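Local coordinates for protein PTS system glucose-specific EIIA component (PDB 2GPR) that relays a phosphoryl group from phospho-HPr to the EIIB domain, supporting the coupled uptake and phosphorylation of glucose by the bacterial phosphotransferase system, at residues V10-D15 / G142-G147; K43-H48 / V110-V115; L81-L86 / K117-I122. One frame throughout, in Å; residues are numbered along the deposited sequence.

Interaction 1: residues V10-D15 / G142-G147; sequences VLAPCD and GEVKQG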
ATOM      1  N   VAL A  10      -7.089  -5.292   6.025  1.00 24.82           N
ATOM      2  CA  VAL A  10      -5.889  -4.846   5.369  1.00 23.04           C
ATOM      3  C   VAL A  10      -4.715  -4.863   6.306  1.00 22.96           C
ATOM      4  O   VAL A  10      -4.873  -4.404   7.387  1.00 25.03           O
ATOM      5  CB  VAL A  10      -6.032  -3.674   4.352  1.00 23.34           C
ATOM      6  CG1 VAL A  10      -7.455  -3.466   3.837  1.00 19.09           C
ATOM      7  CG2 VAL A  10      -5.351  -2.368   4.705  1.00 25.72           C
ATOM      8  N   LEU A  11      -3.568  -5.486   5.942  1.00 22.26           N
ATOM      9  CA  LEU A  11      -2.382  -5.532   6.838  1.00 20.68           C
ATOM     10  C   LEU A  11      -1.365  -4.393   6.603  1.00 26.50           C
ATOM     11  O   LEU A  11      -1.392  -3.651   5.616  1.00 33.08           O
ATOM     12  CB  LEU A  11      -1.620  -6.900   6.868  1.00 15.28           C
ATOM     13  CG  LEU A  11      -2.448  -8.188   6.828  1.00 12.06           C
ATOM     14  CD1 LEU A  11      -1.552  -9.397   6.989  1.00  9.49           C
ATOM     15  CD2 LEU A  11      -3.553  -8.231   7.876  1.00 12.66           C
ATOM     16  N   ALA A  12      -0.434  -4.246   7.505  1.00 24.89           N
ATOM     17  CA  ALA A  12       0.603  -3.291   7.287  1.00 25.37           C
ATOM     18  C   ALA A  12       1.717  -3.983   6.487  1.00 27.75           C
ATOM     19  O   ALA A  12       2.156  -5.056   6.870  1.00 30.01           O
ATOM     20  CB  ALA A  12       1.116  -2.834   8.621  1.00 26.62           C
ATOM     21  N   PRO A  13       2.127  -3.409   5.333  1.00 27.00           N
ATOM     22  CA  PRO A  13       3.181  -3.955   4.443  1.00 22.22           C
ATOM     23  C   PRO A  13       4.637  -3.744   4.925  1.00 19.57           C
ATOM     24  O   PRO A  13       5.586  -4.377   4.461  1.00 15.28           O
ATOM     25  CB  PRO A  13       3.017  -3.219   3.140  1.00 21.40           C
ATOM     26  CG  PRO A  13       2.134  -2.019   3.414  1.00 22.66           C
ATOM     27  CD  PRO A  13       1.344  -2.340   4.654  1.00 26.23           C
ATOM     28  N   CYS A  14       4.819  -2.830   5.868  1.00 20.22           N
ATOM     29  CA  CYS A  14       6.094  -2.621   6.488  1.00 22.40           C
ATOM     30  C   CYS A  14       5.922  -2.175   7.952  1.00 26.92           C
ATOM     31  O   CYS A  14       4.796  -2.020   8.494  1.00 26.92           O
ATOM     32  CB  CYS A  14       6.963  -1.645   5.734  1.00 22.86           C
ATOM     33  SG  CYS A  14       6.164  -0.063   5.656  1.00 24.29           S
ATOM     34  N   ASP A  15       7.028  -2.012   8.618  1.00 27.99           N
ATOM     35  CA  ASP A  15       6.919  -1.566   9.953  1.00 32.06           C
ATOM     36  C   ASP A  15       6.837  -0.054   9.872  1.00 33.74           C
ATOM     37  O   ASP A  15       7.276   0.511   8.887  1.00 35.67           O
ATOM     38  CB  ASP A  15       8.107  -2.090  10.819  1.00 34.98           C
ATOM     39  CG  ASP A  15       7.974  -3.533  11.325  1.00 37.61           C
ATOM     40  OD1 ASP A  15       6.904  -4.200  10.898  1.00 35.82           O
ATOM     41  OD2 ASP A  15       8.776  -4.019  12.109  1.00 40.22           O
ATOM     42  N   GLY A 142      -1.361   4.937  14.369  1.00 20.86           N
ATOM     43  CA  GLY A 142      -0.275   4.804  15.274  1.00 21.08           C
ATOM     44  C   GLY A 142       0.788   3.859  14.782  1.00 22.24           C
ATOM     45  O   GLY A 142       0.867   3.574  13.596  1.00 19.43           O
ATOM     46  N   GLU A 143       1.632   3.423  15.758  1.00 25.00           N
ATOM     47  CA  GLU A 143       2.779   2.555  15.583  1.00 26.80           C
ATOM     48  C   GLU A 143       2.336   1.082  15.360  1.00 28.88           C
ATOM     49  O   GLU A 143       1.514   0.528  16.116  1.00 29.72           O
ATOM     50  CB  GLU A 143       3.732   2.753  16.775  1.00 29.94           C
ATOM     51  CG  GLU A 143       5.232   2.862  16.408  1.00 37.38           C
ATOM     52  CD  GLU A 143       5.652   4.134  15.674  1.00 40.03           C
ATOM     53  OE1 GLU A 143       4.899   4.781  14.962  1.00 41.70           O
ATOM     54  OE2 GLU A 143       6.930   4.444  15.855  1.00 38.81           O
ATOM     55  N   VAL A 144       2.820   0.461  14.248  1.00 28.17           N
ATOM     56  CA  VAL A 144       2.419  -0.892  13.843  1.00 25.10           C
ATOM     57  C   VAL A 144       3.560  -1.770  13.413  1.00 24.81           C
ATOM     58  O   VAL A 144       4.658  -1.351  13.116  1.00 24.67           O
ATOM     59  CB  VAL A 144       1.395  -0.911  12.671  1.00 24.27           C
ATOM     60  CG1 VAL A 144       0.089  -0.210  13.018  1.00 23.70           C
ATOM     61  CG2 VAL A 144       1.989  -0.296  11.413  1.00 24.64           C
ATOM     62  N   LYS A 145       3.232  -3.027  13.321  1.00 27.36           N
ATOM     63  CA  LYS A 145       4.135  -4.009  12.852  1.00 27.72           C
ATOM     64  C   LYS A 145       3.606  -4.576  11.575  1.00 27.10           C
ATOM     65  O   LYS A 145       2.380  -4.774  11.404  1.00 26.58           O
ATOM     66  CB  LYS A 145       4.332  -5.085  13.877  1.00 29.89           C
ATOM     67  CG  LYS A 145       5.007  -4.518  15.103  1.00 33.10           C
ATOM     68  CD  LYS A 145       6.517  -4.693  15.063  1.00 38.67           C
ATOM     69  CE  LYS A 145       7.028  -5.854  15.946  1.00 42.49           C
ATOM     70  NZ  LYS A 145       8.396  -5.668  16.481  1.00 44.72           N
ATOM     71  N   GLN A 146       4.531  -4.824  10.665  1.00 25.98           N
ATOM     72  CA  GLN A 146       4.172  -5.393   9.375  1.00 25.33           C
ATOM     73  C   GLN A 146       3.360  -6.680   9.563  1.00 26.66           C
ATOM     74  O   GLN A 146       3.825  -7.614  10.229  1.00 27.32           O
ATOM     75  CB  GLN A 146       5.445  -5.696   8.549  1.00 21.12           C
ATOM     76  CG  GLN A 146       5.144  -6.377   7.223  1.00 18.66           C
ATOM     77  CD  GLN A 146       5.176  -7.862   7.329  1.00 19.95           C
ATOM     78  OE1 GLN A 146       4.257  -8.593   6.852  1.00 17.52           O
ATOM     79  NE2 GLN A 146       6.290  -8.325   7.911  1.00 23.26           N
ATOM     80  N   GLY A 147       2.137  -6.726   8.999  1.00 24.09           N
ATOM     81  CA  GLY A 147       1.294  -7.912   9.107  1.00 21.03           C
ATOM     82  C   GLY A 147       0.226  -7.756  10.190  1.00 21.29           C
ATOM     83  O   GLY A 147      -0.430  -8.721  10.603  1.00 22.00           O
TER

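Interaction 2: residues K43-H48 / V110-V115; sequences KSNDFH and VDLKSV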
ATOM      1  N   LYS A  43       9.278   2.275   8.434  1.00 31.42           N
ATOM      2  CA  LYS A  43      10.360   2.116   9.345  1.00 33.74           C
ATOM      3  C   LYS A  43      11.273   1.084   8.778  1.00 36.17           C
ATOM      4  O   LYS A  43      12.489   1.205   8.935  1.00 41.60           O
ATOM      5  CB  LYS A  43       9.935   1.641  10.704  1.00 35.36           C
ATOM      6  CG  LYS A  43       9.217   2.684  11.513  1.00 39.59           C
ATOM      7  CD  LYS A  43       8.954   2.158  12.913  1.00 44.62           C
ATOM      8  CE  LYS A  43       7.954   2.986  13.703  1.00 45.86           C
ATOM      9  NZ  LYS A  43       8.566   4.198  14.265  1.00 45.19           N
ATOM     10  N   SER A  44      10.671   0.033   8.175  1.00 34.19           N
ATOM     11  CA  SER A  44      11.415  -1.084   7.552  1.00 34.81           C
ATOM     12  C   SER A  44      11.584  -0.935   6.031  1.00 32.04           C
ATOM     13  O   SER A  44      11.096  -0.008   5.441  1.00 31.98           O
ATOM     14  CB  SER A  44      10.923  -2.476   7.946  1.00 37.64           C
ATOM     15  OG  SER A  44       9.650  -2.732   7.378  1.00 42.07           O
ATOM     16  N   ASN A  45      12.295  -1.848   5.394  1.00 29.94           N
ATOM     17  CA  ASN A  45      12.502  -1.715   3.979  1.00 31.41           C
ATOM     18  C   ASN A  45      11.590  -2.562   3.158  1.00 32.82           C
ATOM     19  O   ASN A  45      11.157  -2.166   2.050  1.00 35.75           O
ATOM     20  CB  ASN A  45      13.934  -2.041   3.627  1.00 33.51           C
ATOM     21  CG  ASN A  45      14.840  -1.446   4.661  1.00 36.23           C
ATOM     22  OD1 ASN A  45      15.123  -2.134   5.659  1.00 41.89           O
ATOM     23  ND2 ASN A  45      15.094  -0.121   4.566  1.00 31.55           N
ATOM     24  N   ASP A  46      11.300  -3.717   3.718  1.00 29.75           N
ATOM     25  CA  ASP A  46      10.421  -4.667   3.092  1.00 30.58           C
ATOM     26  C   ASP A  46       8.941  -4.245   3.072  1.00 32.00           C
ATOM     27  O   ASP A  46       8.338  -3.865   4.066  1.00 35.89           O
ATOM     28  CB  ASP A  46      10.685  -6.082   3.576  1.00 31.46           C
ATOM     29  CG  ASP A  46      12.192  -6.356   3.682  1.00 34.94           C
ATOM     30  OD1 ASP A  46      12.892  -5.809   2.711  1.00 36.66           O
ATOM     31  OD2 ASP A  46      12.708  -7.047   4.558  1.00 34.67           O
ATOM     32  N   PHE A  47       8.379  -4.220   1.888  1.00 26.83           N
ATOM     33  CA  PHE A  47       7.018  -3.898   1.752  1.00 21.25           C
ATOM     34  C   PHE A  47       6.358  -5.182   1.345  1.00 23.44           C
ATOM     35  O   PHE A  47       6.896  -5.884   0.476  1.00 23.14           O
ATOM     36  CB  PHE A  47       6.795  -2.782   0.748  1.00 18.38           C
ATOM     37  CG  PHE A  47       7.227  -1.451   1.260  1.00 13.06           C
ATOM     38  CD1 PHE A  47       8.582  -1.168   1.406  1.00 12.29           C
ATOM     39  CD2 PHE A  47       6.282  -0.477   1.589  1.00 10.99           C
ATOM     40  CE1 PHE A  47       8.977   0.071   1.898  1.00 13.36           C
ATOM     41  CE2 PHE A  47       6.659   0.769   2.094  1.00  8.34           C
ATOM     42  CZ  PHE A  47       8.017   1.011   2.289  1.00 11.50           C
ATOM     43  N   HIS A  48       5.254  -5.532   2.050  1.00 22.88           N
ATOM     44  CA  HIS A  48       4.569  -6.779   1.840  1.00 20.66           C
ATOM     45  C   HIS A  48       3.190  -6.522   1.346  1.00 20.44           C
ATOM     46  O   HIS A  48       2.682  -5.462   1.519  1.00 23.00           O
ATOM     47  CB  HIS A  48       4.471  -7.594   3.154  1.00 24.75           C
ATOM     48  CG  HIS A  48       5.769  -8.173   3.625  1.00 27.65           C
ATOM     49  ND1 HIS A  48       6.673  -7.422   4.346  1.00 30.19           N
ATOM     50  CD2 HIS A  48       6.333  -9.394   3.414  1.00 28.27           C
ATOM     51  CE1 HIS A  48       7.739  -8.204   4.579  1.00 30.37           C
ATOM     52  NE2 HIS A  48       7.561  -9.395   4.033  1.00 28.79           N
ATOM     53  N   VAL A 110      13.117  -1.869  -0.652  1.00 26.55           N
ATOM     54  CA  VAL A 110      13.533  -0.518  -1.025  1.00 26.95           C
ATOM     55  C   VAL A 110      14.717   0.058  -0.271  1.00 26.47           C
ATOM     56  O   VAL A 110      14.726   0.131   0.948  1.00 22.88           O
ATOM     57  CB  VAL A 110      12.402   0.469  -0.898  1.00 24.41           C
ATOM     58  CG1 VAL A 110      12.859   1.814  -1.436  1.00 21.94           C
ATOM     59  CG2 VAL A 110      11.220  -0.037  -1.688  1.00 25.45           C
ATOM     60  N   ASP A 111      15.667   0.598  -1.006  1.00 29.74           N
ATOM     61  CA  ASP A 111      16.741   1.255  -0.322  1.00 32.96           C
ATOM     62  C   ASP A 111      16.219   2.561   0.162  1.00 34.58           C
ATOM     63  O   ASP A 111      16.548   3.597  -0.424  1.00 35.50           O
ATOM     64  CB  ASP A 111      17.950   1.492  -1.199  1.00 35.26           C
ATOM     65  CG  ASP A 111      19.162   1.943  -0.442  1.00 39.12           C
ATOM     66  OD1 ASP A 111      18.943   2.739   0.560  1.00 38.52           O
ATOM     67  OD2 ASP A 111      20.273   1.752  -0.850  1.00 43.93           O
ATOM     68  N   LEU A 112      15.497   2.491   1.271  1.00 34.00           N
ATOM     69  CA  LEU A 112      14.913   3.636   1.897  1.00 33.79           C
ATOM     70  C   LEU A 112      15.886   4.771   2.102  1.00 37.26           C
ATOM     71  O   LEU A 112      15.542   5.928   1.782  1.00 36.99           O
ATOM     72  CB  LEU A 112      14.128   3.280   3.169  1.00 31.86           C
ATOM     73  CG  LEU A 112      12.624   3.426   2.973  1.00 32.00           C
ATOM     74  CD1 LEU A 112      12.200   2.761   1.679  1.00 31.04           C
ATOM     75  CD2 LEU A 112      11.847   2.855   4.170  1.00 32.84           C
ATOM     76  N   LYS A 113      17.105   4.462   2.625  1.00 40.13           N
ATOM     77  CA  LYS A 113      18.105   5.512   2.831  1.00 42.16           C
ATOM     78  C   LYS A 113      18.408   6.237   1.558  1.00 43.19           C
ATOM     79  O   LYS A 113      18.489   7.449   1.548  1.00 46.27           O
ATOM     80  CB  LYS A 113      19.409   5.065   3.435  1.00 45.64           C
ATOM     81  CG  LYS A 113      20.490   6.156   3.369  1.00 48.80           C
ATOM     82  CD  LYS A 113      21.816   5.773   4.057  1.00 51.69           C
ATOM     83  CE  LYS A 113      22.950   6.770   3.832  1.00 53.10           C
ATOM     84  NZ  LYS A 113      22.829   8.027   4.607  1.00 53.16           N
ATOM     85  N   SER A 114      18.598   5.508   0.479  1.00 40.94           N
ATOM     86  CA  SER A 114      18.886   6.190  -0.758  1.00 39.99           C
ATOM     87  C   SER A 114      17.697   6.961  -1.258  1.00 37.50           C
ATOM     88  O   SER A 114      17.737   8.180  -1.379  1.00 38.08           O
ATOM     89  CB  SER A 114      19.410   5.235  -1.789  1.00 43.20           C
ATOM     90  OG  SER A 114      20.339   4.367  -1.155  1.00 43.59           O
ATOM     91  N   VAL A 115      16.632   6.237  -1.516  1.00 35.79           N
ATOM     92  CA  VAL A 115      15.396   6.816  -2.018  1.00 32.74           C
ATOM     93  C   VAL A 115      14.953   8.056  -1.298  1.00 38.94           C
ATOM     94  O   VAL A 115      14.467   8.999  -1.913  1.00 39.09           O
ATOM     95  CB  VAL A 115      14.299   5.808  -1.971  1.00 23.41           C
ATOM     96  CG1 VAL A 115      13.125   6.357  -2.716  1.00 21.49           C
ATOM     97  CG2 VAL A 115      14.786   4.545  -2.639  1.00 23.17           C
TER

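Interaction 3: residues L81-L86 / K117-I122; sequences LDTVSL and KKVPSI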
ATOM      1  N   LEU A  81       6.819   9.083  -2.559  1.00 21.99           N
ATOM      2  CA  LEU A  81       6.296  10.051  -3.469  1.00 23.88           C
ATOM      3  C   LEU A  81       7.353  10.256  -4.604  1.00 29.45           C
ATOM      4  O   LEU A  81       8.564  10.153  -4.373  1.00 29.65           O
ATOM      5  CB  LEU A  81       6.022  11.364  -2.684  1.00 21.60           C
ATOM      6  CG  LEU A  81       4.606  11.529  -2.114  1.00 20.22           C
ATOM      7  CD1 LEU A  81       3.989  10.222  -1.652  1.00 19.89           C
ATOM      8  CD2 LEU A  81       4.615  12.489  -0.947  1.00 18.40           C
ATOM      9  N   ASP A  82       6.883  10.487  -5.852  1.00 32.18           N
ATOM     10  CA  ASP A  82       7.702  10.712  -7.074  1.00 33.48           C
ATOM     11  C   ASP A  82       8.601   9.595  -7.517  1.00 33.68           C
ATOM     12  O   ASP A  82       9.248   9.711  -8.541  1.00 34.80           O
ATOM     13  CB  ASP A  82       8.379  12.093  -7.255  1.00 34.53           C
ATOM     14  CG  ASP A  82       7.508  13.102  -7.932  1.00 37.92           C
ATOM     15  OD1 ASP A  82       6.342  12.872  -8.268  1.00 38.84           O
ATOM     16  OD2 ASP A  82       8.100  14.279  -8.051  1.00 38.83           O
ATOM     17  N   THR A  83       8.645   8.542  -6.744  1.00 34.28           N
ATOM     18  CA  THR A  83       9.443   7.353  -7.024  1.00 34.47           C
ATOM     19  C   THR A  83       9.480   6.850  -8.498  1.00 35.33           C
ATOM     20  O   THR A  83      10.437   6.157  -8.872  1.00 36.11           O
ATOM     21  CB  THR A  83       8.962   6.260  -6.080  1.00 34.50           C
ATOM     22  OG1 THR A  83       7.538   6.314  -6.013  1.00 35.30           O
ATOM     23  CG2 THR A  83       9.530   6.554  -4.706  1.00 33.13           C
ATOM     24  N   VAL A  84       8.440   7.174  -9.344  1.00 33.81           N
ATOM     25  CA  VAL A  84       8.453   6.789 -10.761  1.00 28.72           C
ATOM     26  C   VAL A  84       9.693   7.395 -11.451  1.00 26.80           C
ATOM     27  O   VAL A  84      10.296   6.837 -12.345  1.00 27.97           O
ATOM     28  CB  VAL A  84       7.179   7.191 -11.497  1.00 27.51           C
ATOM     29  CG1 VAL A  84       7.211   8.678 -11.789  1.00 27.19           C
ATOM     30  CG2 VAL A  84       7.076   6.433 -12.823  1.00 27.70           C
ATOM     31  N   SER A  85      10.061   8.558 -10.977  1.00 26.57           N
ATOM     32  CA  SER A  85      11.197   9.309 -11.419  1.00 27.64           C
ATOM     33  C   SER A  85      12.508   8.554 -11.318  1.00 29.94           C
ATOM     34  O   SER A  85      13.458   8.892 -12.007  1.00 31.90           O
ATOM     35  CB  SER A  85      11.374  10.406 -10.441  1.00 26.87           C
ATOM     36  OG  SER A  85      11.737   9.809  -9.198  1.00 26.56           O
ATOM     37  N   LEU A  86      12.597   7.630 -10.373  1.00 29.86           N
ATOM     38  CA  LEU A  86      13.836   6.903 -10.091  1.00 28.13           C
ATOM     39  C   LEU A  86      14.154   5.830 -11.098  1.00 29.48           C
ATOM     40  O   LEU A  86      15.224   5.212 -11.071  1.00 27.01           O
ATOM     41  CB  LEU A  86      13.886   6.344  -8.639  1.00 23.69           C
ATOM     42  CG  LEU A  86      13.625   7.399  -7.637  1.00 19.83           C
ATOM     43  CD1 LEU A  86      14.444   7.086  -6.423  1.00 23.69           C
ATOM     44  CD2 LEU A  86      14.108   8.694  -8.213  1.00 17.80           C
ATOM     45  N   LYS A 117      16.426  10.508  -0.156  1.00 60.41           N
ATOM     46  CA  LYS A 117      17.070  11.760  -0.572  1.00 61.70           C
ATOM     47  C   LYS A 117      16.650  12.194  -1.962  1.00 61.34           C
ATOM     48  O   LYS A 117      16.478  13.391  -2.256  1.00 62.47           O
ATOM     49  CB  LYS A 117      18.583  11.757  -0.407  1.00 62.11           C
ATOM     50  CG  LYS A 117      19.261  10.438  -0.752  1.00 62.60           C
ATOM     51  CD  LYS A 117      19.650  10.348  -2.221  1.00 63.60           C
ATOM     52  CE  LYS A 117      21.044   9.759  -2.470  1.00 62.25           C
ATOM     53  NZ  LYS A 117      21.772  10.419  -3.584  1.00 59.89           N
ATOM     54  N   LYS A 118      16.435  11.191  -2.805  1.00 58.33           N
ATOM     55  CA  LYS A 118      16.021  11.405  -4.168  1.00 54.23           C
ATOM     56  C   LYS A 118      14.572  11.935  -4.332  1.00 51.56           C
ATOM     57  O   LYS A 118      14.242  12.621  -5.297  1.00 50.29           O
ATOM     58  CB  LYS A 118      16.296  10.170  -4.998  1.00 53.48           C
ATOM     59  CG  LYS A 118      17.788   9.942  -5.148  1.00 54.28           C
ATOM     60  CD  LYS A 118      18.112   8.639  -5.856  1.00 56.65           C
ATOM     61  CE  LYS A 118      19.554   8.182  -5.681  1.00 58.48           C
ATOM     62  NZ  LYS A 118      19.776   6.835  -6.242  1.00 60.05           N
ATOM     63  N   VAL A 119      13.690  11.648  -3.386  1.00 49.47           N
ATOM     64  CA  VAL A 119      12.296  12.052  -3.532  1.00 43.88           C
ATOM     65  C   VAL A 119      11.765  12.932  -2.424  1.00 40.46           C
ATOM     66  O   VAL A 119      12.339  13.075  -1.345  1.00 40.63           O
ATOM     67  CB  VAL A 119      11.410  10.833  -3.668  1.00 42.15           C
ATOM     68  CG1 VAL A 119      11.783  10.091  -4.948  1.00 42.17           C
ATOM     69  CG2 VAL A 119      11.600   9.942  -2.437  1.00 40.91           C
ATOM     70  N   PRO A 120      10.615  13.504  -2.715  1.00 38.39           N
ATOM     71  CA  PRO A 120       9.957  14.373  -1.785  1.00 35.44           C
ATOM     72  C   PRO A 120       9.558  13.689  -0.500  1.00 32.24           C
ATOM     73  O   PRO A 120       9.624  14.298   0.555  1.00 30.08           O
ATOM     74  CB  PRO A 120       8.721  14.953  -2.502  1.00 36.09           C
ATOM     75  CG  PRO A 120       8.795  14.531  -3.956  1.00 36.23           C
ATOM     76  CD  PRO A 120       9.969  13.560  -4.070  1.00 38.32           C
ATOM     77  N   SER A 121       9.140  12.431  -0.580  1.00 33.81           N
ATOM     78  CA  SER A 121       8.728  11.741   0.635  1.00 35.21           C
ATOM     79  C   SER A 121       8.690  10.232   0.486  1.00 36.12           C
ATOM     80  O   SER A 121       8.314   9.744  -0.568  1.00 39.47           O
ATOM     81  CB  SER A 121       7.365  12.235   1.081  1.00 35.30           C
ATOM     82  OG  SER A 121       7.000  11.574   2.265  1.00 36.57           O
ATOM     83  N   ILE A 122       9.069   9.485   1.555  1.00 32.30           N
ATOM     84  CA  ILE A 122       8.957   8.022   1.542  1.00 26.43           C
ATOM     85  C   ILE A 122       7.658   7.541   2.205  1.00 23.67           C
ATOM     86  O   ILE A 122       7.382   6.349   2.286  1.00 23.89           O
ATOM     87  CB  ILE A 122      10.158   7.214   2.004  1.00 24.49           C
ATOM     88  CG1 ILE A 122      10.498   7.506   3.455  1.00 25.84           C
ATOM     89  CG2 ILE A 122      11.363   7.375   1.107  1.00 24.81           C
ATOM     90  CD1 ILE A 122      10.773   6.227   4.232  1.00 28.01           C
TER

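Interaction 1: residues V10-D15 / G142-G147
The carbonyl oxygen A12 O is the polar centre of this contact, approached by two groups of the loop opposite. G147 N donates to A12 O over 2.7 Å, in the carbonyl plane and on a lone pair, although the N-H is bent to 138°. A CA-H...O contact accompanies it, with Q146 CA 3.2 Å from A12 O, so that consecutive residues lean on one acceptor.

The Q146 side chain lies over the same backbone. With its CG anti to the backbone N, the methylene Q146 CG rests 3.4 Å from P13 O and also close to A12 O, and the chain then bends at chi2. D15 supplies the reciprocal interaction from the other segment. Its CG stands beside its own backbone N, which lets OD1 accept from Q146 N along an almost straight line (169°). The bond is modelled as very short, so its exact length is doubtful. The D15 carboxylate and the Q146 side-chain amide are turned nearly parallel, their planes 18° apart, while the two side chains slant across each other. The other carboxylate oxygen, D15 OD2, touches K145 CD at 3.8 Å; the ammonium nitrogen K145 NZ stays 4.7 Å from D15 OD2, not in contact, though the opposite charges may attract weakly.

A12 CB meets V144 CG2 at 3.9 Å as an apolar pair, and the same methyl lies against the carbonyl K145 O. L11 CB lies 3.8 Å from G147 CA. Outside the two segments, P13 O accepts from H48 ND1, D15 N donates to S44 OG, and K145 N to D148 OD2. L11, A12 and V144 also pack on strand 149-153. In this β-rich EIIA domain the loop leading into strand 149-153 is thus fastened to the segment leaving strand 8-11, next to the two-stranded antiparallel sheet these strands form.

Interaction 2: residues K43-H48 / V110-V115
F47 and L112 meet edge-on: L112 CD1 lies near the plane of the phenyl ring, 4.2 Å from F47 CE1. V110 approaches the same ring obliquely, and the methyl that touches is CG2, the branch beside its backbone N, 4.2 Å from F47 CD1. Two aliphatic side chains, one at the end of strand 106-110 and one in the first turn of helix 112-118, thus share one aromatic ring, which also packs on P42 and C14.

The second leucine branch turns to the backbone, bringing L112 CD2 within 3.2 Å of S44 O. N45 runs alongside the other segment, its CG set anti to its own carbonyl carbon (chi1 -41°). N45 CB lies 3.5 Å from V110 O, and further along N45 ND2 passes L112 CB at 3.8 Å, the two side chains slanting across one another. A single backbone bond spans the segments, from V110 N to N45 O; it is weak, and the position of its acceptor is less certain.

D111 holds the helix start from within its own segment. As N-cap it accepts from S114 N at OD1 (2.8 Å, 164°), the donor standing above the carboxylate plane. The chemistry therefore divides the work: apolar contacts of F47 join strand 46-48 to the end of strand 106-110 and to the first turn of helix 112-118, whereas the cap satisfies a helix-end N-H without help from 43-48.

Interaction 3: residues L81-L86 / K117-I122
L81 N donates to S121 O across the segments, 2.6 Å apart but weak, because the N-H is bent to 129°. The stronger polar grip is local: D82 O receives both S85 N, at 2.8 Å, and S85 OG, from opposite faces of its carbonyl plane, which steadies the 3-10 turn of 83-86. S121 OG turns instead to K123 N and E25 OE2.

Apolar contacts do most of the joining. V119, the first residue to leave helix 112-118, points its side chain into the turn. Its CG1, anti to the carbonyl carbon (chi1 -63°), touches L86 CG and T83 CG2, each at 4.2 Å, and its CB sits against L81 O. L86 CD1 meets K118 CB at 3.9 Å, on the aliphatic root of a lysine whose chain runs on extended. At the other end, L81 CD2 packs on S121 CB, and P120 CD lies 3.9 Å from D82 CB, those two side chains crossing at about a right angle.

The turn so held carries T83, bonded through OG1 to I79 O and packed on H63. This places it beside the probable phosphotransfer site of a type-1 EIIA domain, where H78 is probably the phosphorylated histidine and H63 probably matters for phospho-donor activity.

The three contacts form a chain of neighbours. Interactions 1 and 2 touch through a probable hydrogen bond between P13 O and H48 N (2.7 Å), packing of C14 CB on S44 OG, and a salt bridge from K43 NZ to E143 OE2 whose modelled length is doubtfully short. Interactions 2 and 3 share helix 112-118, at its start and its end; L112 CD2 meets I122 CD1 at 3.5 Å. Interactions 1 and 3 do not touch, their nearest atoms being about 7 Å apart. Of the presumed active-site histidines, the H63 side chain is about 3 Å from that of T83 and 7 Å from that of V110; the H78 side chain is about 4 Å from that of T83, 9 Å from F47's and 10 Å from P13's.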